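Local coordinates for alpha-glucosidase (Bacteroides thetaiotaomicron, PDB 5XFM), which hydrolyses beta-L-arabinopyranosides and alpha-galactosides as a bifunctional, calcium-containing glycoside hydrolase of family 97, at residues A[45-50]-A[202-207]; A[196-201]-A[478-483]. The protein carries 1 engineered substitution. One frame throughout, in Å; residues are numbered along the deposited sequence.

Contact 1 (A[45-50]-A[202-207]); sequences NGKTML and GNDGWV
Lys47 and Asp204 cross at about a right angle, and the aliphatic part of the lysine covers one face of the carboxylate. CE of Lys47 stands over it, 3.4 Å from OD2 of Asp204. Bends at chi2 (-61°) and chi3 (-46°) fold the lysine chain there instead of letting it extend past. NZ of Lys47 stays 4.1 Å from OD2 of Asp204, too far for a direct salt bridge; a water close to the carboxylate plane accepts from NZ and donates to OD2. A second water, somewhat out of the plane on the Lys47 side, donates to OD2 of Asp204, at 2.8 Å, and to O of Thr48. Two water hydrogens and the nearby ammonium probably favour the charged carboxylate. CE of Met49 comes obliquely from one side of the Asp204-Gly205 peptide plane to 3.1 Å from O of Asp204, with SD of Met49 beside it. Farther in, CB of Met49 lies 4.1 Å from CG2 of Val207, and CD1 of Leu50 rests against both valine methyls. Trp206 starts out away from 45-50, and its indole meets Tyr563 edge-to-face. Met49 and Leu50 both face Val42 in a classic beta bulge. Strands 47-59 and 206-212 belong to different antiparallel sheets, so the contact packs two sheets of the N-terminal domain together, consistent with the beta-sandwich of the galactose mutarotase-like clan.

Contact 2 (A[196-201]-A[478-483]); sequences PCLFRI and PFIRNT
Ile480 is wedged against Pro196 and Leu198, and the tight part of the contact lies around its two branches. CG2 of Ile480 meets the proline ring 3.7 Å from CG of Pro196, and the same ring carbon sits 3.3 Å from the backbone O of Ile480. The other branch reaches Leu198, with CD1 of Ile480 3.8 Å from CB of Leu198; the two side chains cross at about a right angle. Chi1 of -53° sends CG1 toward the leucine and leaves CG2 for the proline, which follows a cis peptide bond. The looser side is at Phe479, whose CB stands 4.3 Å from CD2 of Leu198 while its ring leads away to Leu269 and Val568. This margin too is buried, so neither side opens to solvent. Replacing Ile480 by alanine removes both branches and would probably open a gap between the proline ring and Leu198, leaving both without this partner. Next along the chain, Arg481 starts away from 196-201 and hydrogen-bonds the backbone O atoms of Glu452, a calcium ligand, Ala453 and Ser486. The 478-483 loop, which follows helix 470-474, touches strand 197-200 through Leu198 and also meets strand 567-574 through Pro478 and Phe479.

In the fold
Along the chain the segments alternate: 45-50, 196-201, 202-207, 478-483. The middle two are consecutive and form the hairpin of strands 197-200 and 206-212, neighbours in one antiparallel sheet, so contacts 1 and 2 lie only 15 Å apart between centres. They touch directly: O of Val207 probably accepts a hydrogen bond from N of Phe199, and CE of Met49 packs on CG1 of Ile201. Contact 1 joins this sheet to the other sheet of the N-terminal domain, toward the periphery of the chain; contact 2 joins it to the catalytic barrel domain. The hairpin therefore links the sandwich interior to a loop whose Arg481 side chain lies about 11 Å from the calcium ion.

Contact 1 (A[45-50]-A[202-207])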
ATOM      1  N   ASN A  45      21.103  -5.376  16.098  1.00 25.63           N
ATOM      2  CA  ASN A  45      21.706  -6.257  17.106  1.00 31.95           C
ATOM      3  C   ASN A  45      23.106  -6.749  16.747  1.00 23.80           C
ATOM      4  O   ASN A  45      23.461  -7.892  17.031  1.00 32.68           O
ATOM      5  CB  ASN A  45      20.803  -7.466  17.375  1.00 28.47           C
ATOM      6  CG  ASN A  45      19.680  -7.150  18.338  1.00 34.93           C
ATOM      7  OD1 ASN A  45      19.771  -6.210  19.130  1.00 41.45           O
ATOM      8  ND2 ASN A  45      18.611  -7.934  18.278  1.00 37.53           N
ATOM      9  N   GLY A  46      23.903  -5.878  16.137  1.00 20.86           N
ATOM     10  CA  GLY A  46      25.289  -6.192  15.834  1.00 25.09           C
ATOM     11  C   GLY A  46      25.490  -6.951  14.536  1.00 28.73           C
ATOM     12  O   GLY A  46      26.621  -7.174  14.103  1.00 32.61           O
ATOM     13  N   LYS A  47      24.392  -7.330  13.895  1.00 30.41           N
ATOM     14  CA  LYS A  47      24.474  -7.990  12.602  1.00 24.99           C
ATOM     15  C   LYS A  47      24.308  -6.987  11.475  1.00 25.85           C
ATOM     16  O   LYS A  47      23.459  -6.100  11.543  1.00 22.93           O
ATOM     17  CB  LYS A  47      23.429  -9.101  12.479  1.00 29.29           C
ATOM     18  CG  LYS A  47      23.523 -10.183  13.548  1.00 32.36           C
ATOM     19  CD  LYS A  47      24.877 -10.891  13.494  1.00 32.28           C
ATOM     20  CE  LYS A  47      25.276 -11.272  12.069  1.00 41.47           C
ATOM     21  NZ  LYS A  47      26.451 -12.191  12.031  1.00 51.29           N
ATOM     22  N   THR A  48      25.158  -7.113  10.460  1.00 25.74           N
ATOM     23  CA  THR A  48      25.071  -6.274   9.275  1.00 24.04           C
ATOM     24  C   THR A  48      23.773  -6.570   8.530  1.00 28.76           C
ATOM     25  O   THR A  48      23.505  -7.718   8.155  1.00 20.99           O
ATOM     26  CB  THR A  48      26.273  -6.501   8.324  1.00 26.27           C
ATOM     27  OG1 THR A  48      27.503  -6.357   9.046  1.00 27.71           O
ATOM     28  CG2 THR A  48      26.246  -5.505   7.170  1.00 25.44           C
ATOM     29  N   MET A  49      22.976  -5.530   8.309  1.00 23.52           N
ATOM     30  CA  MET A  49      21.704  -5.668   7.611  1.00 19.72           C
ATOM     31  C   MET A  49      21.785  -4.980   6.257  1.00 24.19           C
ATOM     32  O   MET A  49      21.291  -5.491   5.247  1.00 18.77           O
ATOM     33  CB  MET A  49      20.577  -5.084   8.457  1.00 22.58           C
ATOM     34  CG  MET A  49      20.509  -5.680   9.849  1.00 18.72           C
ATOM     35  SD  MET A  49      20.163  -7.443   9.793  1.00 25.08           S
ATOM     36  CE  MET A  49      18.408  -7.418   9.435  1.00 22.54           C
ATOM     37  N   LEU A  50      22.413  -3.810   6.240  1.00 16.97           N
ATOM     38  CA  LEU A  50      22.797  -3.187   4.985  1.00 20.04           C
ATOM     39  C   LEU A  50      24.283  -2.924   5.033  1.00 22.65           C
ATOM     40  O   LEU A  50      24.784  -2.351   5.997  1.00 20.82           O
ATOM     41  CB  LEU A  50      22.050  -1.871   4.750  1.00 19.95           C
ATOM     42  CG  LEU A  50      20.624  -1.901   4.199  1.00 25.20           C
ATOM     43  CD1 LEU A  50      19.644  -2.177   5.323  1.00 21.30           C
ATOM     44  CD2 LEU A  50      20.302  -0.572   3.527  1.00 22.43           C
ATOM     45  N   GLY A 202      19.435 -13.608   5.337  1.00 23.56           N
ATOM     46  CA  GLY A 202      19.837 -14.918   5.805  1.00 25.87           C
ATOM     47  C   GLY A 202      19.050 -15.298   7.040  1.00 26.01           C
ATOM     48  O   GLY A 202      17.827 -15.431   6.998  1.00 28.36           O
ATOM     49  N   ASN A 203      19.760 -15.455   8.151  1.00 27.28           N
ATOM     50  CA  ASN A 203      19.122 -15.763   9.424  1.00 33.24           C
ATOM     51  C   ASN A 203      19.118 -14.561  10.369  1.00 28.64           C
ATOM     52  O   ASN A 203      18.679 -14.666  11.510  1.00 23.31           O
ATOM     53  CB  ASN A 203      19.801 -16.964  10.079  1.00 29.64           C
ATOM     54  CG  ASN A 203      19.767 -18.198   9.191  1.00 37.27           C
ATOM     55  OD1 ASN A 203      20.809 -18.751   8.839  1.00 43.22           O
ATOM     56  ND2 ASN A 203      18.567 -18.607   8.788  1.00 26.94           N
ATOM     57  N   ASP A 204      19.639 -13.431   9.897  1.00 26.11           N
ATOM     58  CA  ASP A 204      19.746 -12.244  10.741  1.00 27.86           C
ATOM     59  C   ASP A 204      18.563 -11.281  10.615  1.00 33.28           C
ATOM     60  O   ASP A 204      18.676 -10.118  10.993  1.00 36.50           O
ATOM     61  CB  ASP A 204      21.038 -11.492  10.427  1.00 31.81           C
ATOM     62  CG  ASP A 204      22.253 -12.392  10.458  1.00 35.50           C
ATOM     63  OD1 ASP A 204      22.301 -13.276  11.336  1.00 36.87           O
ATOM     64  OD2 ASP A 204      23.162 -12.206   9.621  1.00 35.14           O
ATOM     65  N   GLY A 205      17.427 -11.763  10.114  1.00 24.18           N
ATOM     66  CA  GLY A 205      16.225 -10.946  10.063  1.00 26.47           C
ATOM     67  C   GLY A 205      15.770 -10.401   8.715  1.00 22.68           C
ATOM     68  O   GLY A 205      15.932 -11.045   7.685  1.00 20.12           O
ATOM     69  N   TRP A 206      15.155  -9.220   8.738  1.00 21.68           N
ATOM     70  CA  TRP A 206      14.441  -8.703   7.579  1.00 22.39           C
ATOM     71  C   TRP A 206      14.641  -7.206   7.345  1.00 21.05           C
ATOM     72  O   TRP A 206      14.788  -6.418   8.288  1.00 23.01           O
ATOM     73  CB  TRP A 206      12.940  -8.991   7.721  1.00 24.66           C
ATOM     74  CG  TRP A 206      12.604 -10.438   7.966  1.00 25.72           C
ATOM     75  CD1 TRP A 206      12.617 -11.095   9.164  1.00 20.52           C
ATOM     76  CD2 TRP A 206      12.220 -11.408   6.981  1.00 20.90           C
ATOM     77  NE1 TRP A 206      12.254 -12.408   8.987  1.00 21.40           N
ATOM     78  CE2 TRP A 206      12.005 -12.625   7.655  1.00 25.33           C
ATOM     79  CE3 TRP A 206      12.029 -11.360   5.594  1.00 23.95           C
ATOM     80  CZ2 TRP A 206      11.611 -13.790   6.988  1.00 25.98           C
ATOM     81  CZ3 TRP A 206      11.637 -12.514   4.935  1.00 20.34           C
ATOM     82  CH2 TRP A 206      11.435 -13.713   5.634  1.00 22.45           C
ATOM     83  N   VAL A 207      14.602  -6.827   6.072  1.00 22.25           N
ATOM     84  CA  VAL A 207      14.663  -5.430   5.655  1.00 20.98           C
ATOM     85  C   VAL A 207      13.588  -5.100   4.603  1.00 23.01           C
ATOM     86  O   VAL A 207      13.459  -5.796   3.613  1.00 20.09           O
ATOM     87  CB  VAL A 207      16.041  -5.085   5.078  1.00 20.95           C
ATOM     88  CG1 VAL A 207      16.028  -3.683   4.475  1.00 20.74           C
ATOM     89  CG2 VAL A 207      17.127  -5.213   6.155  1.00 21.97           C
TER
HETATM   90  O   HOH W   1      25.199 -13.719  10.037  1.00 43.72           O
HETATM   91  O   HOH W   2      24.406 -10.161   8.104  1.00 28.39           O

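Contact 2 (A[196-201]-A[478-483])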
ATOM      1  N   PRO A 196       6.883  -1.486  -2.200  1.00 14.35           N
ATOM      2  CA  PRO A 196       8.041  -1.700  -1.321  1.00 13.89           C
ATOM      3  C   PRO A 196       8.742  -3.013  -1.644  1.00 14.49           C
ATOM      4  O   PRO A 196       8.198  -3.848  -2.376  1.00 13.08           O
ATOM      5  CB  PRO A 196       7.417  -1.715   0.077  1.00 17.06           C
ATOM      6  CG  PRO A 196       6.049  -2.302  -0.157  1.00 11.49           C
ATOM      7  CD  PRO A 196       5.614  -1.754  -1.499  1.00 10.87           C
ATOM      8  N   CYS A 197       9.939  -3.188  -1.102  1.00 17.90           N
ATOM      9  CA  CYS A 197      10.773  -4.323  -1.461  1.00 18.11           C
ATOM     10  C   CYS A 197      11.285  -5.052  -0.225  1.00 18.17           C
ATOM     11  O   CYS A 197      11.961  -4.459   0.611  1.00 18.91           O
ATOM     12  CB  CYS A 197      11.942  -3.843  -2.314  1.00 16.52           C
ATOM     13  SG  CYS A 197      11.428  -3.015  -3.819  1.00 21.47           S
ATOM     14  N   LEU A 198      10.974  -6.341  -0.125  1.00 21.01           N
ATOM     15  CA  LEU A 198      11.307  -7.119   1.064  1.00 19.51           C
ATOM     16  C   LEU A 198      12.551  -7.981   0.854  1.00 19.49           C
ATOM     17  O   LEU A 198      12.699  -8.656  -0.158  1.00 20.16           O
ATOM     18  CB  LEU A 198      10.122  -8.001   1.480  1.00 11.88           C
ATOM     19  CG  LEU A 198      10.324  -8.816   2.766  1.00 16.01           C
ATOM     20  CD1 LEU A 198      10.596  -7.901   3.974  1.00 18.85           C
ATOM     21  CD2 LEU A 198       9.143  -9.715   3.045  1.00 13.59           C
ATOM     22  N   PHE A 199      13.440  -7.953   1.834  1.00 18.77           N
ATOM     23  CA  PHE A 199      14.677  -8.711   1.791  1.00 21.30           C
ATOM     24  C   PHE A 199      14.840  -9.529   3.059  1.00 19.13           C
ATOM     25  O   PHE A 199      14.592  -9.042   4.160  1.00 20.28           O
ATOM     26  CB  PHE A 199      15.878  -7.790   1.614  1.00 18.87           C
ATOM     27  CG  PHE A 199      15.875  -7.015   0.328  1.00 20.35           C
ATOM     28  CD1 PHE A 199      15.179  -5.822   0.223  1.00 20.72           C
ATOM     29  CD2 PHE A 199      16.606  -7.457  -0.761  1.00 20.60           C
ATOM     30  CE1 PHE A 199      15.191  -5.097  -0.957  1.00 20.08           C
ATOM     31  CE2 PHE A 199      16.624  -6.735  -1.940  1.00 24.68           C
ATOM     32  CZ  PHE A 199      15.914  -5.554  -2.037  1.00 19.98           C
ATOM     33  N   ARG A 200      15.219 -10.791   2.889  1.00 21.59           N
ATOM     34  CA  ARG A 200      15.569 -11.639   4.012  1.00 20.07           C
ATOM     35  C   ARG A 200      17.085 -11.729   4.124  1.00 25.83           C
ATOM     36  O   ARG A 200      17.766 -12.157   3.185  1.00 22.05           O
ATOM     37  CB  ARG A 200      14.952 -13.029   3.865  1.00 26.96           C
ATOM     38  CG  ARG A 200      15.351 -13.994   4.975  1.00 27.70           C
ATOM     39  CD  ARG A 200      14.505 -15.260   4.955  1.00 22.51           C
ATOM     40  NE  ARG A 200      14.834 -16.152   3.853  1.00 26.00           N
ATOM     41  CZ  ARG A 200      15.846 -17.013   3.869  1.00 32.43           C
ATOM     42  NH1 ARG A 200      16.639 -17.081   4.934  1.00 22.79           N
ATOM     43  NH2 ARG A 200      16.067 -17.799   2.817  1.00 25.55           N
ATOM     44  N   ILE A 201      17.601 -11.290   5.270  1.00 21.85           N
ATOM     45  CA  ILE A 201      19.039 -11.215   5.501  1.00 22.46           C
ATOM     46  C   ILE A 201      19.555 -12.527   6.102  1.00 27.44           C
ATOM     47  O   ILE A 201      20.044 -12.560   7.233  1.00 29.54           O
ATOM     48  CB  ILE A 201      19.386 -10.034   6.427  1.00 22.07           C
ATOM     49  CG1 ILE A 201      18.559  -8.796   6.041  1.00 19.25           C
ATOM     50  CG2 ILE A 201      20.875  -9.715   6.363  1.00 17.47           C
ATOM     51  CD1 ILE A 201      18.842  -8.276   4.639  1.00 16.18           C
ATOM     52  N   PRO A 478       0.401  -8.616   3.824  1.00 24.11           N
ATOM     53  CA  PRO A 478       0.602  -7.944   5.112  1.00 22.12           C
ATOM     54  C   PRO A 478       2.067  -7.641   5.425  1.00 24.28           C
ATOM     55  O   PRO A 478       2.334  -6.767   6.248  1.00 21.29           O
ATOM     56  CB  PRO A 478       0.015  -8.936   6.126  1.00 26.14           C
ATOM     57  CG  PRO A 478      -0.157 -10.215   5.395  1.00 30.58           C
ATOM     58  CD  PRO A 478      -0.381  -9.855   3.974  1.00 27.83           C
ATOM     59  N   PHE A 479       2.987  -8.362   4.791  1.00 25.91           N
ATOM     60  CA  PHE A 479       4.418  -8.139   4.980  1.00 23.83           C
ATOM     61  C   PHE A 479       4.988  -7.074   4.031  1.00 25.95           C
ATOM     62  O   PHE A 479       6.040  -6.489   4.310  1.00 21.58           O
ATOM     63  CB  PHE A 479       5.200  -9.446   4.781  1.00 25.35           C
ATOM     64  CG  PHE A 479       4.822 -10.553   5.737  1.00 26.06           C
ATOM     65  CD1 PHE A 479       3.977 -11.578   5.333  1.00 27.95           C
ATOM     66  CD2 PHE A 479       5.335 -10.585   7.024  1.00 26.15           C
ATOM     67  CE1 PHE A 479       3.640 -12.603   6.203  1.00 26.09           C
ATOM     68  CE2 PHE A 479       5.002 -11.605   7.896  1.00 25.96           C
ATOM     69  CZ  PHE A 479       4.152 -12.615   7.484  1.00 24.43           C
ATOM     70  N   ILE A 480       4.311  -6.838   2.907  1.00 17.06           N
ATOM     71  CA  ILE A 480       4.879  -6.004   1.844  1.00 17.62           C
ATOM     72  C   ILE A 480       3.927  -4.897   1.348  1.00 21.65           C
ATOM     73  O   ILE A 480       3.933  -3.791   1.885  1.00 18.87           O
ATOM     74  CB  ILE A 480       5.334  -6.875   0.638  1.00 14.46           C
ATOM     75  CG1 ILE A 480       6.259  -7.999   1.118  1.00 16.28           C
ATOM     76  CG2 ILE A 480       6.058  -6.033  -0.408  1.00 11.08           C
ATOM     77  CD1 ILE A 480       6.725  -8.939   0.040  1.00 15.24           C
ATOM     78  N   ARG A 481       3.110  -5.179   0.339  1.00 17.59           N
ATOM     79  CA  ARG A 481       2.324  -4.115  -0.293  1.00 21.75           C
ATOM     80  C   ARG A 481       1.449  -3.349   0.698  1.00 18.85           C
ATOM     81  O   ARG A 481       1.435  -2.120   0.702  1.00 16.75           O
ATOM     82  CB  ARG A 481       1.448  -4.680  -1.417  1.00 17.34           C
ATOM     83  CG  ARG A 481       0.312  -3.751  -1.873  1.00 15.39           C
ATOM     84  CD  ARG A 481       0.802  -2.411  -2.434  1.00 19.62           C
ATOM     85  NE  ARG A 481      -0.329  -1.575  -2.833  1.00 20.22           N
ATOM     86  CZ  ARG A 481      -1.035  -0.815  -2.001  1.00 21.08           C
ATOM     87  NH1 ARG A 481      -0.707  -0.745  -0.716  1.00 18.27           N
ATOM     88  NH2 ARG A 481      -2.067  -0.114  -2.458  1.00 20.88           N
ATOM     89  N   ASN A 482       0.730  -4.083   1.536  1.00 19.85           N
ATOM     90  CA  ASN A 482      -0.283  -3.488   2.397  1.00 17.30           C
ATOM     91  C   ASN A 482       0.294  -2.884   3.691  1.00 21.27           C
ATOM     92  O   ASN A 482      -0.347  -2.044   4.333  1.00 24.04           O
ATOM     93  CB  ASN A 482      -1.361  -4.544   2.689  1.00 19.11           C
ATOM     94  CG  ASN A 482      -2.645  -3.950   3.230  1.00 18.46           C
ATOM     95  OD1 ASN A 482      -3.384  -4.609   3.956  1.00 24.23           O
ATOM     96  ND2 ASN A 482      -2.915  -2.696   2.880  1.00 17.82           N
ATOM     97  N   THR A 483       1.511  -3.286   4.062  1.00 23.32           N
ATOM     98  CA  THR A 483       2.135  -2.787   5.290  1.00 13.24           C
ATOM     99  C   THR A 483       2.504  -1.302   5.195  1.00 15.75           C
ATOM    100  O   THR A 483       2.584  -0.616   6.211  1.00 22.04           O
ATOM    101  CB  THR A 483       3.412  -3.610   5.670  1.00 21.08           C
ATOM    102  OG1 THR A 483       3.672  -3.483   7.068  1.00 19.12           O
ATOM    103  CG2 THR A 483       4.647  -3.154   4.900  1.00 20.12           C
TER